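Local coordinates for protein ICChI, a glycosylated chitinase (Ipomoea carnea, PDB 6IDN) that hydrolyses chitin and also shows lysozyme activity, as a glycosylated plant enzyme of glycosyl hydrolase family 18 with a TIM-barrel fold, at residues A[87-98]-A[133-144]. Numbering follows the deposited sequence. Where two conformers were deposited one is given.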
loop_
_atom_site.group_PDB
_atom_site.type_symbol
_atom_site.label_atom_id
_atom_site.label_comp_id
_atom_site.label_asym_id
_atom_site.label_seq_id
_atom_site.Cartn_x
_atom_site.Cartn_y
_atom_site.Cartn_z
ATOM N N LEU A 87 -11.965 -2.123 13.428
ATOM C CA LEU A 87 -12.843 -1.000 13.715
ATOM C C LEU A 87 -14.122 -1.525 14.346
ATOM O O LEU A 87 -14.654 -2.550 13.916
ATOM C CB LEU A 87 -13.168 -0.244 12.435
ATOM C CG LEU A 87 -11.929 0.214 11.668
ATOM C CD1 LEU A 87 -12.328 0.643 10.271
ATOM C CD2 LEU A 87 -11.216 1.355 12.403
ATOM N N SER A 88 -14.626 -0.811 15.349
ATOM C CA SER A 88 -15.746 -1.335 16.115
ATOM C C SER A 88 -17.102 -0.727 15.750
ATOM O O SER A 88 -18.131 -1.285 16.162
ATOM C CB SER A 88 -15.484 -1.150 17.619
ATOM O OG SER A 88 -15.210 0.204 17.928
ATOM N N SER A 89 -17.138 0.361 14.976
ATOM C CA SER A 89 -18.384 1.077 14.704
ATOM C C SER A 89 -18.127 2.139 13.648
ATOM O O SER A 89 -16.978 2.440 13.313
ATOM C CB SER A 89 -18.935 1.740 15.960
ATOM O OG SER A 89 -18.118 2.833 16.326
ATOM N N ARG A 90 -19.211 2.741 13.147
ATOM C CA ARG A 90 -19.048 3.870 12.225
ATOM C C ARG A 90 -18.336 5.029 12.910
ATOM O O ARG A 90 -17.485 5.695 12.303
ATOM C CB ARG A 90 -20.409 4.354 11.699
ATOM C CG ARG A 90 -21.200 3.410 10.801
ATOM C CD ARG A 90 -22.469 4.103 10.269
ATOM N NE ARG A 90 -22.088 5.272 9.487
ATOM C CZ ARG A 90 -21.881 5.270 8.174
ATOM N NH1 ARG A 90 -22.061 4.162 7.462
ATOM N NH2 ARG A 90 -21.482 6.388 7.575
ATOM N N ASP A 91 -18.684 5.301 14.171
ATOM C CA ASP A 91 -18.033 6.385 14.898
ATOM C C ASP A 91 -16.558 6.087 15.131
ATOM O O ASP A 91 -15.724 7.001 15.119
ATOM C CB ASP A 91 -18.749 6.629 16.229
ATOM C CG ASP A 91 -20.095 7.318 16.055
ATOM O OD1 ASP A 91 -20.388 7.806 14.939
ATOM O OD2 ASP A 91 -20.860 7.365 17.038
ATOM N N ASP A 92 -16.217 4.814 15.352
ATOM C CA ASP A 92 -14.816 4.439 15.514
ATOM C C ASP A 92 -14.057 4.684 14.227
ATOM O O ASP A 92 -12.913 5.161 14.242
ATOM C CB ASP A 92 -14.710 2.965 15.914
ATOM C CG ASP A 92 -13.293 2.563 16.328
ATOM O OD1 ASP A 92 -12.634 3.335 17.066
ATOM O OD2 ASP A 92 -12.842 1.476 15.907
ATOM N N ALA A 93 -14.690 4.373 13.098
ATOM C CA ALA A 93 -14.067 4.643 11.811
ATOM C C ALA A 93 -13.810 6.133 11.639
ATOM O O ALA A 93 -12.745 6.529 11.150
ATOM C CB ALA A 93 -14.944 4.095 10.683
ATOM N N ALA A 94 -14.764 6.984 12.048
ATOM C CA ALA A 94 -14.534 8.423 11.910
ATOM C C ALA A 94 -13.410 8.888 12.830
ATOM O O ALA A 94 -12.615 9.761 12.454
ATOM C CB ALA A 94 -15.821 9.218 12.176
ATOM N N SER A 95 -13.307 8.299 14.028
ATOM C CA SER A 95 -12.265 8.701 14.971
ATOM C C SER A 95 -10.879 8.328 14.460
ATOM O O SER A 95 -9.916 9.085 14.644
ATOM C CB SER A 95 -12.511 8.050 16.339
ATOM O OG SER A 95 -13.668 8.588 16.971
ATOM N N VAL A 96 -10.755 7.161 13.820
ATOM C CA VAL A 96 -9.470 6.742 13.266
ATOM C C VAL A 96 -9.098 7.611 12.069
ATOM O O VAL A 96 -7.923 7.951 11.873
ATOM C CB VAL A 96 -9.529 5.246 12.900
ATOM C CG1 VAL A 96 -8.297 4.814 12.127
ATOM C CG2 VAL A 96 -9.658 4.419 14.167
ATOM N N ALA A 97 -10.082 7.974 11.244
ATOM C CA ALA A 97 -9.791 8.857 10.119
ATOM C C ALA A 97 -9.228 10.173 10.614
ATOM O O ALA A 97 -8.255 10.704 10.060
ATOM C CB ALA A 97 -11.064 9.113 9.300
ATOM N N GLN A 98 -9.825 10.717 11.671
ATOM C CA GLN A 98 -9.344 11.986 12.218
ATOM C C GLN A 98 -7.935 11.831 12.760
ATOM O O GLN A 98 -7.083 12.701 12.559
ATOM C CB GLN A 98 -10.301 12.456 13.312
ATOM C CG GLN A 98 -10.066 13.862 13.727
ATOM C CD GLN A 98 -10.467 14.831 12.651
ATOM O OE1 GLN A 98 -11.631 14.906 12.260
ATOM N NE2 GLN A 98 -9.487 15.558 12.126
ATOM N N TYR A 133 -16.478 -1.785 8.482
ATOM C CA TYR A 133 -16.336 -0.320 8.593
ATOM C C TYR A 133 -15.119 0.256 7.880
ATOM O O TYR A 133 -14.886 1.471 7.987
ATOM C CB TYR A 133 -16.334 0.145 10.056
ATOM C CG TYR A 133 -17.508 -0.397 10.821
ATOM C CD1 TYR A 133 -18.802 -0.031 10.485
ATOM C CD2 TYR A 133 -17.324 -1.283 11.862
ATOM C CE1 TYR A 133 -19.879 -0.540 11.160
ATOM C CE2 TYR A 133 -18.388 -1.804 12.539
ATOM C CZ TYR A 133 -19.669 -1.421 12.202
ATOM O OH TYR A 133 -20.746 -1.946 12.893
ATOM N N TYR A 134 -14.356 -0.537 7.119
ATOM C CA TYR A 134 -13.290 0.056 6.312
ATOM C C TYR A 134 -13.859 0.893 5.172
ATOM O O TYR A 134 -13.199 1.843 4.708
ATOM C CB TYR A 134 -12.362 -1.049 5.790
ATOM C CG TYR A 134 -11.485 -1.586 6.898
ATOM C CD1 TYR A 134 -10.495 -0.792 7.453
ATOM C CD2 TYR A 134 -11.665 -2.870 7.402
ATOM C CE1 TYR A 134 -9.694 -1.260 8.487
ATOM C CE2 TYR A 134 -10.870 -3.343 8.444
ATOM C CZ TYR A 134 -9.887 -2.541 8.973
ATOM O OH TYR A 134 -9.101 -3.010 9.999
ATOM N N ASP A 135 -15.071 0.568 4.703
ATOM C CA ASP A 135 -15.750 1.464 3.770
ATOM C C ASP A 135 -15.993 2.831 4.401
ATOM O O ASP A 135 -15.768 3.870 3.763
ATOM C CB ASP A 135 -17.070 0.848 3.260
ATOM C CG ASP A 135 -18.002 0.314 4.356
ATOM O OD1 ASP A 135 -17.621 0.177 5.535
ATOM O OD2 ASP A 135 -19.166 -0.017 3.993
ATOM N N THR A 136 -16.445 2.852 5.656
ATOM C CA THR A 136 -16.680 4.112 6.359
ATOM C C THR A 136 -15.367 4.859 6.595
ATOM O O THR A 136 -15.302 6.082 6.418
ATOM C CB THR A 136 -17.417 3.828 7.680
ATOM O OG1 THR A 136 -18.623 3.082 7.404
ATOM C CG2 THR A 136 -17.786 5.112 8.412
ATOM N N LEU A 137 -14.293 4.137 6.944
ATOM C CA LEU A 137 -12.995 4.791 7.122
ATOM C C LEU A 137 -12.555 5.481 5.834
ATOM O O LEU A 137 -12.103 6.634 5.867
ATOM C CB LEU A 137 -11.939 3.773 7.598
ATOM C CG LEU A 137 -10.497 4.274 7.762
ATOM C CD1 LEU A 137 -10.448 5.462 8.741
ATOM C CD2 LEU A 137 -9.581 3.148 8.211
ATOM N N ALA A 138 -12.698 4.802 4.686
ATOM C CA ALA A 138 -12.325 5.426 3.418
ATOM C C ALA A 138 -13.179 6.657 3.149
ATOM O O ALA A 138 -12.669 7.688 2.689
ATOM C CB ALA A 138 -12.454 4.426 2.268
ATOM N N GLU A 139 -14.487 6.557 3.418
ATOM C CA GLU A 139 -15.386 7.685 3.189
ATOM C C GLU A 139 -15.036 8.856 4.102
ATOM O O GLU A 139 -15.065 10.018 3.681
ATOM C CB GLU A 139 -16.837 7.217 3.405
ATOM C CG GLU A 139 -17.377 6.354 2.218
ATOM C CD GLU A 139 -18.715 5.687 2.498
ATOM O OE1 GLU A 139 -19.111 5.600 3.681
ATOM O OE2 GLU A 139 -19.397 5.266 1.535
ATOM N N GLN A 140 -14.695 8.578 5.361
ATOM C CA GLN A 140 -14.376 9.682 6.259
ATOM C C GLN A 140 -13.042 10.332 5.916
ATOM O O GLN A 140 -12.905 11.551 6.072
ATOM C CB GLN A 140 -14.384 9.192 7.708
ATOM C CG GLN A 140 -15.751 8.700 8.178
ATOM C CD GLN A 140 -16.771 9.811 8.432
ATOM O OE1 GLN A 140 -17.936 9.531 8.696
ATOM N NE2 GLN A 140 -16.344 11.062 8.356
ATOM N N LEU A 141 -12.067 9.548 5.445
ATOM C CA LEU A 141 -10.825 10.147 4.938
ATOM C C LEU A 141 -11.081 11.002 3.700
ATOM O O LEU A 141 -10.480 12.072 3.537
ATOM C CB LEU A 141 -9.817 9.050 4.607
ATOM C CG LEU A 141 -9.186 8.384 5.826
ATOM C CD1 LEU A 141 -8.468 7.101 5.420
ATOM C CD2 LEU A 141 -8.215 9.315 6.522
ATOM N N TRP A 142 -11.945 10.536 2.798
ATOM C CA TRP A 142 -12.283 11.315 1.607
ATOM C C TRP A 142 -12.869 12.664 2.000
ATOM O O TRP A 142 -12.511 13.699 1.427
ATOM C CB TRP A 142 -13.266 10.501 0.757
ATOM C CG TRP A 142 -13.710 11.062 -0.581
ATOM C CD1 TRP A 142 -13.201 10.752 -1.816
ATOM C CD2 TRP A 142 -14.818 11.944 -0.820
ATOM N NE1 TRP A 142 -13.889 11.426 -2.796
ATOM C CE2 TRP A 142 -14.884 12.170 -2.211
ATOM C CE3 TRP A 142 -15.733 12.604 0.011
ATOM C CZ2 TRP A 142 -15.849 12.991 -2.786
ATOM C CZ3 TRP A 142 -16.694 13.413 -0.567
ATOM C CH2 TRP A 142 -16.739 13.610 -1.946
ATOM N N ILE A 143 -13.772 12.669 2.989
ATOM C CA ILE A 143 -14.340 13.925 3.464
ATOM C C ILE A 143 -13.255 14.822 4.052
ATOM O O ILE A 143 -13.235 16.032 3.798
ATOM C CB ILE A 143 -15.452 13.648 4.486
ATOM C CG1 ILE A 143 -16.641 12.993 3.778
ATOM C CG2 ILE A 143 -15.879 14.936 5.173
ATOM C CD1 ILE A 143 -17.646 12.392 4.754
ATOM N N LEU A 144 -12.345 14.254 4.848
ATOM C CA LEU A 144 -11.301 15.080 5.465
ATOM C C LEU A 144 -10.429 15.748 4.409
ATOM O O LEU A 144 -10.022 16.914 4.566
ATOM C CB LEU A 144 -10.449 14.230 6.413
ATOM C CG LEU A 144 -11.094 13.960 7.779
ATOM C CD1 LEU A 144 -10.472 12.741 8.443
ATOM C CD2 LEU A 144 -10.958 15.191 8.699
HETATM O O HOH W 1 -21.115 3.957 4.605
HETATM O O HOH W 2 -20.342 7.512 5.092
HETATM O O HOH W 3 -18.833 7.672 10.614
#
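Tyr-133 lays its ring flat against the backbone that leads into helix 90-98. Tyr-133 CB packs on Leu-87 CB at 4.0 Å. With CG anti to the carbonyl carbon (chi1 -52°), the ring swings over the N-cap residue: Ser-89 C sits above its centre, Arg-90 N lies over the same face nearer the rim, and Leu-87 O comes in at the edge, in plane. Tyr-133 CD2 and CE2 are each 3.5 Å from Ser-89 N. On the other side of the ring Tyr-133 CD1 and CE1 lie by Arg-90 N (3.9 Å each), CE1 also nearing Arg-90 CG, and Tyr-133 CZ is 3.8 Å from Ser-89 CA. With an alanine in place of Tyr-133, the Ser-89 to Arg-90 peptide would probably lose its cover and Arg-90 CG the ring it crosses. Leu-87 CD1 also drops over the face of Tyr-134, a CH-pi contact 3.9 Å from that ring's centroid.

Further along, helices 90-98 and 134-144 cross at -44°, their axes 8.3 Å apart at closest approach. The alanines of helix 90-98 are consistent with this: Ala-93 CB meets Thr-136 CG2 at 3.8 Å, and Ala-97 is a knob in the hole formed by Leu-137, Gln-140, Leu-141 and Leu-144. These are neighbouring outer helices of the TIM barrel; behind, Leu-137 and Leu-141 reach Phe-124 and Ile-122 of strand 121-126.

On the polar flank, Arg-90 lies across Thr-136 and sends NH1 and NH2 to separate waters, both donating to Glu-139 OE1. The oxygen of a third water, 2.8 Å from Gln-140 OE1, also donates to Arg-90 O. No direct hydrogen bond joins the segments: apolar and ring packing holds them, and Arg-90 and Glu-139 form no direct salt bridge, their attraction probably water-mediated.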